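Local coordinates for glycoside hydrolase family 81 (Clostridium thermocellum, PDB 6FOP), which probably hydrolyses the beta-1,3-glucosidic bonds of laminarin and related glucans as part of the bacterium's cellulosome, at residues Y392-L400 / T462-F470. Sequence-based numbering, arbitrary orientation.
Sequences YYDSNWGTL and TRFPFLRNF. With CA (calcium ion), chain B.
Tyr393 and Arg468 supply the two direct hydrogen bonds between the hairpin of 392-400 and the loop of 462-470, each ending on a backbone carbonyl. The Tyr393 hydroxyl donates to Arg463 O at 2.6 Å, lying in the carbonyl plane on a lone pair. With CG anti to the backbone N (chi1 -178°), the same ring reaches the loop and turns its edge toward the face of Phe464. The result is an offset edge-to-face pair with planes at 82°. Its closest approach brings Tyr393 CE1 to 3.8 Å from Phe464 CE1. Phe464 in turn presents its own edge to the backbone of Thr399 and Leu400, its CE1 lying 3.9 Å from Leu400 N.

Arg468 comes in beside this aromatic pair. Its NH2 meets Gly398 O at 3.0 Å, nearly straight at 163°, and the acceptor lies in the guanidinium plane. Thr399 OG1 lies over one face of that group and Pro465 CG over the opposite one, both displaced toward the rim. Water 1 extends the grip, accepting from Arg468 NH1 and donating to Trp397 O. Beyond the two segments, Asp453 forms a salt bridge with Arg468 and accepts hydrogen bonds from Thr399 OG1 and Leu400 N, while Thr37 bonds Arg468 NH1.

The turn is set by Asp394: its OD1 accepts from Trp397 N at 2.8 Å in an Asx motif. Asp394 O takes Thr399 N at 3.1 Å and, weakly, Gly398 N, which marks a G1 beta bulge. At the loop's far end, Leu467 O, Arg468 O and Phe470 O bind a calcium ion that four waters also ligate. Arg468 thus links two anchors, its carbonyl held by the metal and its guanidinium by Gly398 O, Thr37 and Asp453, whose carboxylate probably balances the positive charge where loop and hairpin join.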
ATOM      1  N   TYR A 392     -14.245  12.707 -13.857  1.00 17.16           N
ATOM      2  CA  TYR A 392     -15.120  13.566 -13.069  1.00 17.72           C
ATOM      3  C   TYR A 392     -14.470  13.828 -11.722  1.00 17.50           C
ATOM      4  O   TYR A 392     -13.946  12.906 -11.106  1.00 17.72           O
ATOM      5  CB  TYR A 392     -16.448  12.805 -12.861  1.00 18.81           C
ATOM      6  CG  TYR A 392     -17.388  13.405 -11.852  1.00 18.73           C
ATOM      7  CD1 TYR A 392     -18.274  14.394 -12.214  1.00 19.20           C
ATOM      8  CD2 TYR A 392     -17.418  12.941 -10.539  1.00 19.08           C
ATOM      9  CE1 TYR A 392     -19.141  14.944 -11.294  1.00 18.79           C
ATOM     10  CE2 TYR A 392     -18.287  13.481  -9.609  1.00 20.39           C
ATOM     11  CZ  TYR A 392     -19.159  14.475  -9.993  1.00 19.99           C
ATOM     12  OH  TYR A 392     -20.045  15.030  -9.092  1.00 21.35           O
ATOM     13  N   TYR A 393     -14.543  15.068 -11.241  1.00 16.99           N
ATOM     14  CA  TYR A 393     -14.012  15.397  -9.914  1.00 17.72           C
ATOM     15  C   TYR A 393     -15.170  15.518  -8.931  1.00 18.35           C
ATOM     16  O   TYR A 393     -16.086  16.345  -9.123  1.00 19.31           O
ATOM     17  CB  TYR A 393     -13.244  16.705  -9.947  1.00 17.33           C
ATOM     18  CG  TYR A 393     -12.630  17.052  -8.613  1.00 17.43           C
ATOM     19  CD1 TYR A 393     -11.489  16.415  -8.147  1.00 17.57           C
ATOM     20  CD2 TYR A 393     -13.163  18.038  -7.820  1.00 17.51           C
ATOM     21  CE1 TYR A 393     -10.942  16.723  -6.918  1.00 18.21           C
ATOM     22  CE2 TYR A 393     -12.623  18.335  -6.595  1.00 17.98           C
ATOM     23  CZ  TYR A 393     -11.506  17.690  -6.146  1.00 17.54           C
ATOM     24  OH  TYR A 393     -10.990  18.061  -4.917  1.00 19.37           O
ATOM     25  N   ASP A 394     -15.152  14.650  -7.914  1.00 18.09           N
ATOM     26  CA  ASP A 394     -16.079  14.730  -6.796  1.00 17.26           C
ATOM     27  C   ASP A 394     -15.489  15.681  -5.761  1.00 17.85           C
ATOM     28  O   ASP A 394     -14.405  15.424  -5.255  1.00 17.58           O
ATOM     29  CB  ASP A 394     -16.300  13.332  -6.224  1.00 18.01           C
ATOM     30  CG  ASP A 394     -17.235  13.325  -5.017  1.00 19.12           C
ATOM     31  OD1 ASP A 394     -16.884  13.888  -3.965  1.00 21.21           O
ATOM     32  OD2 ASP A 394     -18.333  12.762  -5.133  1.00 21.25           O
ATOM     33  N   SER A 395     -16.170  16.799  -5.505  1.00 19.91           N
ATOM     34  CA  SER A 395     -15.655  17.823  -4.584  1.00 20.48           C
ATOM     35  C   SER A 395     -16.206  17.681  -3.165  1.00 21.23           C
ATOM     36  O   SER A 395     -15.942  18.518  -2.314  1.00 26.85           O
ATOM     37  CB  SER A 395     -15.965  19.213  -5.107  1.00 22.96           C
ATOM     38  OG  SER A 395     -17.366  19.376  -5.202  1.00 25.53           O
ATOM     39  N   ASN A 396     -17.019  16.665  -2.923  1.00 19.32           N
ATOM     40  CA  ASN A 396     -17.459  16.329  -1.563  1.00 18.69           C
ATOM     41  C   ASN A 396     -16.324  15.603  -0.833  1.00 19.10           C
ATOM     42  O   ASN A 396     -15.857  16.034   0.207  1.00 20.89           O
ATOM     43  CB  ASN A 396     -18.733  15.484  -1.681  1.00 20.14           C
ATOM     44  CG  ASN A 396     -19.363  15.170  -0.350  1.00 20.05           C
ATOM     45  OD1 ASN A 396     -19.362  16.000   0.566  1.00 23.28           O
ATOM     46  ND2 ASN A 396     -19.921  13.969  -0.238  1.00 21.27           N
ATOM     47  N   TRP A 397     -15.868  14.504  -1.436  1.00 17.85           N
ATOM     48  CA  TRP A 397     -14.719  13.753  -0.937  1.00 17.86           C
ATOM     49  C   TRP A 397     -13.382  14.322  -1.427  1.00 17.27           C
ATOM     50  O   TRP A 397     -12.392  14.318  -0.692  1.00 16.44           O
ATOM     51  CB  TRP A 397     -14.823  12.267  -1.323  1.00 17.52           C
ATOM     52  CG  TRP A 397     -15.935  11.555  -0.600  1.00 16.88           C
ATOM     53  CD1 TRP A 397     -17.269  11.572  -0.930  1.00 18.04           C
ATOM     54  CD2 TRP A 397     -15.832  10.775   0.593  1.00 16.43           C
ATOM     55  NE1 TRP A 397     -17.992  10.828  -0.033  1.00 18.25           N
ATOM     56  CE2 TRP A 397     -17.140  10.339   0.921  1.00 16.16           C
ATOM     57  CE3 TRP A 397     -14.772  10.407   1.418  1.00 16.46           C
ATOM     58  CZ2 TRP A 397     -17.402   9.525   2.030  1.00 17.36           C
ATOM     59  CZ3 TRP A 397     -15.031   9.614   2.516  1.00 18.26           C
ATOM     60  CH2 TRP A 397     -16.333   9.182   2.814  1.00 17.51           C
ATOM     61  N   GLY A 398     -13.339  14.753  -2.687  1.00 16.82           N
ATOM     62  CA  GLY A 398     -12.075  15.197  -3.312  1.00 17.31           C
ATOM     63  C   GLY A 398     -11.352  14.022  -3.957  1.00 16.24           C
ATOM     64  O   GLY A 398     -10.381  13.469  -3.405  1.00 16.06           O
ATOM     65  N   THR A 399     -11.841  13.644  -5.131  1.00 15.77           N
ATOM     66  CA  THR A 399     -11.328  12.481  -5.861  1.00 15.63           C
ATOM     67  C   THR A 399     -11.680  12.604  -7.323  1.00 15.97           C
ATOM     68  O   THR A 399     -12.737  13.150  -7.663  1.00 16.69           O
ATOM     69  CB  THR A 399     -11.856  11.139  -5.245  1.00 16.28           C
ATOM     70  OG1 THR A 399     -11.309  10.015  -5.956  1.00 16.05           O
ATOM     71  CG2 THR A 399     -13.355  11.044  -5.294  1.00 17.13           C
ATOM     72  N   LEU A 400     -10.807  12.062  -8.170  1.00 15.61           N
ATOM     73  CA  LEU A 400     -11.062  11.937  -9.607  1.00 16.73           C
ATOM     74  C   LEU A 400     -11.541  10.525  -9.920  1.00 16.32           C
ATOM     75  O   LEU A 400     -10.837   9.564  -9.600  1.00 16.41           O
ATOM     76  CB  LEU A 400      -9.763  12.227 -10.358  1.00 20.12           C
ATOM     77  CG  LEU A 400      -9.879  12.735 -11.763  1.00 22.99           C
ATOM     78  CD1 LEU A 400     -10.461  14.171 -11.805  1.00 21.32           C
ATOM     79  CD2 LEU A 400      -8.521  12.636 -12.461  1.00 25.56           C
ATOM     80  N   THR A 462      -4.951  20.807  -1.544  1.00 22.92           N
ATOM     81  CA  THR A 462      -6.138  20.321  -0.846  1.00 25.17           C
ATOM     82  C   THR A 462      -7.158  19.623  -1.732  1.00 20.92           C
ATOM     83  O   THR A 462      -8.188  19.156  -1.238  1.00 20.67           O
ATOM     84  CB  THR A 462      -6.861  21.490  -0.126  1.00 28.84           C
ATOM     85  OG1 THR A 462      -7.287  22.457  -1.100  1.00 33.41           O
ATOM     86  CG2 THR A 462      -5.954  22.157   0.870  1.00 33.45           C
ATOM     87  N   ARG A 463      -6.877  19.510  -3.032  1.00 18.49           N
ATOM     88  CA  ARG A 463      -7.832  18.877  -3.944  1.00 17.45           C
ATOM     89  C   ARG A 463      -7.880  17.362  -3.786  1.00 15.82           C
ATOM     90  O   ARG A 463      -8.868  16.738  -4.146  1.00 17.49           O
ATOM     91  CB  ARG A 463      -7.466  19.200  -5.396  1.00 18.88           C
ATOM     92  CG  ARG A 463      -7.537  20.680  -5.743  1.00 20.30           C
ATOM     93  CD  ARG A 463      -6.997  20.960  -7.143  1.00 23.19           C
ATOM     94  NE  ARG A 463      -5.589  20.558  -7.229  1.00 22.52           N
ATOM     95  CZ  ARG A 463      -4.866  20.497  -8.341  1.00 23.82           C
ATOM     96  NH1 ARG A 463      -5.394  20.836  -9.514  1.00 25.06           N
ATOM     97  NH2 ARG A 463      -3.609  20.088  -8.268  1.00 25.58           N
ATOM     98  N   PHE A 464      -6.796  16.783  -3.269  1.00 15.56           N
ATOM     99  CA  PHE A 464      -6.660  15.338  -3.094  1.00 15.93           C
ATOM    100  C   PHE A 464      -5.996  15.098  -1.751  1.00 15.73           C
ATOM    101  O   PHE A 464      -5.137  15.876  -1.359  1.00 16.83           O
ATOM    102  CB  PHE A 464      -5.786  14.725  -4.210  1.00 16.51           C
ATOM    103  CG  PHE A 464      -6.306  14.998  -5.604  1.00 16.70           C
ATOM    104  CD1 PHE A 464      -7.345  14.261  -6.125  1.00 16.89           C
ATOM    105  CD2 PHE A 464      -5.808  16.061  -6.340  1.00 17.03           C
ATOM    106  CE1 PHE A 464      -7.850  14.536  -7.374  1.00 17.88           C
ATOM    107  CE2 PHE A 464      -6.311  16.347  -7.593  1.00 18.96           C
ATOM    108  CZ  PHE A 464      -7.330  15.582  -8.112  1.00 18.21           C
ATOM    109  N   PRO A 465      -6.359  14.001  -1.068  1.00 15.25           N
ATOM    110  CA  PRO A 465      -5.740  13.740   0.215  1.00 14.63           C
ATOM    111  C   PRO A 465      -4.304  13.243   0.034  1.00 14.65           C
ATOM    112  O   PRO A 465      -3.915  12.830  -1.076  1.00 15.69           O
ATOM    113  CB  PRO A 465      -6.645  12.675   0.817  1.00 15.96           C
ATOM    114  CG  PRO A 465      -7.116  11.888  -0.369  1.00 15.96           C
ATOM    115  CD  PRO A 465      -7.242  12.900  -1.488  1.00 16.34           C
ATOM    116  N   PHE A 466      -3.515  13.278   1.088  1.00 14.66           N
ATOM    117  CA  PHE A 466      -2.121  12.848   1.046  1.00 14.67           C
ATOM    118  C   PHE A 466      -2.042  11.336   0.896  1.00 13.99           C
ATOM    119  O   PHE A 466      -2.615  10.604   1.697  1.00 14.03           O
ATOM    120  CB  PHE A 466      -1.411  13.286   2.321  1.00 14.84           C
ATOM    121  CG  PHE A 466       0.061  13.004   2.341  1.00 14.80           C
ATOM    122  CD1 PHE A 466       0.938  13.746   1.567  1.00 15.67           C
ATOM    123  CD2 PHE A 466       0.582  12.061   3.202  1.00 13.83           C
ATOM    124  CE1 PHE A 466       2.286  13.483   1.620  1.00 15.96           C
ATOM    125  CE2 PHE A 466       1.936  11.810   3.264  1.00 14.86           C
ATOM    126  CZ  PHE A 466       2.780  12.529   2.472  1.00 16.23           C
ATOM    127  N   LEU A 467      -1.367  10.868  -0.148  1.00 12.95           N
ATOM    128  CA  LEU A 467      -1.106   9.437  -0.363  1.00 12.91           C
ATOM    129  C   LEU A 467      -2.321   8.553  -0.156  1.00 12.65           C
ATOM    130  O   LEU A 467      -2.358   7.692   0.754  1.00 13.08           O
ATOM    131  CB  LEU A 467       0.071   8.971   0.507  1.00 12.98           C
ATOM    132  CG  LEU A 467       1.434   9.614   0.320  1.00 14.00           C
ATOM    133  CD1 LEU A 467       2.449   8.952   1.241  1.00 14.60           C
ATOM    134  CD2 LEU A 467       1.897   9.566  -1.145  1.00 14.27           C
ATOM    135  N   ARG A 468      -3.313   8.723  -1.019  1.00 12.06           N
ATOM    136  CA  ARG A 468      -4.560   7.990  -0.845  1.00 12.79           C
ATOM    137  C   ARG A 468      -4.389   6.503  -0.607  1.00 12.09           C
ATOM    138  O   ARG A 468      -4.620   5.998   0.508  1.00 12.80           O
ATOM    139  CB  ARG A 468      -5.550   8.228  -1.991  1.00 13.62           C
ATOM    140  CG  ARG A 468      -6.922   7.624  -1.738  1.00 14.15           C
ATOM    141  CD  ARG A 468      -7.803   7.568  -2.970  1.00 13.90           C
ATOM    142  NE  ARG A 468      -7.931   8.880  -3.586  1.00 13.71           N
ATOM    143  CZ  ARG A 468      -8.761   9.844  -3.185  1.00 14.43           C
ATOM    144  NH1 ARG A 468      -9.588   9.678  -2.140  1.00 15.18           N
ATOM    145  NH2 ARG A 468      -8.746  11.014  -3.801  1.00 14.36           N
ATOM    146  N   ASN A 469      -3.988   5.746  -1.638  1.00 12.43           N
ATOM    147  CA  ASN A 469      -4.014   4.292  -1.478  1.00 12.73           C
ATOM    148  C   ASN A 469      -2.906   3.713  -0.599  1.00 12.14           C
ATOM    149  O   ASN A 469      -3.114   2.673   0.049  1.00 13.36           O
ATOM    150  CB  ASN A 469      -4.072   3.601  -2.819  1.00 13.26           C
ATOM    151  CG  ASN A 469      -5.377   3.882  -3.519  1.00 13.47           C
ATOM    152  OD1 ASN A 469      -5.462   4.864  -4.275  1.00 15.69           O
ATOM    153  ND2 ASN A 469      -6.395   3.091  -3.261  1.00 13.97           N
ATOM    154  N   PHE A 470      -1.764   4.393  -0.513  1.00 12.23           N
ATOM    155  CA  PHE A 470      -0.630   3.865   0.223  1.00 12.26           C
ATOM    156  C   PHE A 470      -0.795   4.131   1.711  1.00 12.12           C
ATOM    157  O   PHE A 470      -1.143   5.266   2.079  1.00 12.15           O
ATOM    158  CB  PHE A 470       0.665   4.472  -0.265  1.00 12.29           C
ATOM    159  CG  PHE A 470       1.888   3.772   0.254  1.00 11.97           C
ATOM    160  CD1 PHE A 470       2.197   2.477  -0.196  1.00 12.16           C
ATOM    161  CD2 PHE A 470       2.756   4.385   1.121  1.00 13.01           C
ATOM    162  CE1 PHE A 470       3.329   1.822   0.260  1.00 13.31           C
ATOM    163  CE2 PHE A 470       3.895   3.731   1.560  1.00 13.62           C
ATOM    164  CZ  PHE A 470       4.178   2.444   1.126  1.00 13.27           C
TER
HETATM  165 CA    CA B 801      -3.155   6.360   2.486  1.00 13.06          CA
HETATM  166  O   HOH W   1     -11.131  11.757  -1.103  1.00 17.53           O
HETATM  167  O   HOH W   2      -2.329   8.390   3.439  1.00 14.33           O
HETATM  168  O   HOH W   3      -3.806   4.025   2.575  1.00 12.77           O
HETATM  169  O   HOH W   4      -2.988   5.733   4.832  1.00 12.88           O
HETATM  170  O   HOH W   5      -5.287   7.249   3.062  1.00 13.50           O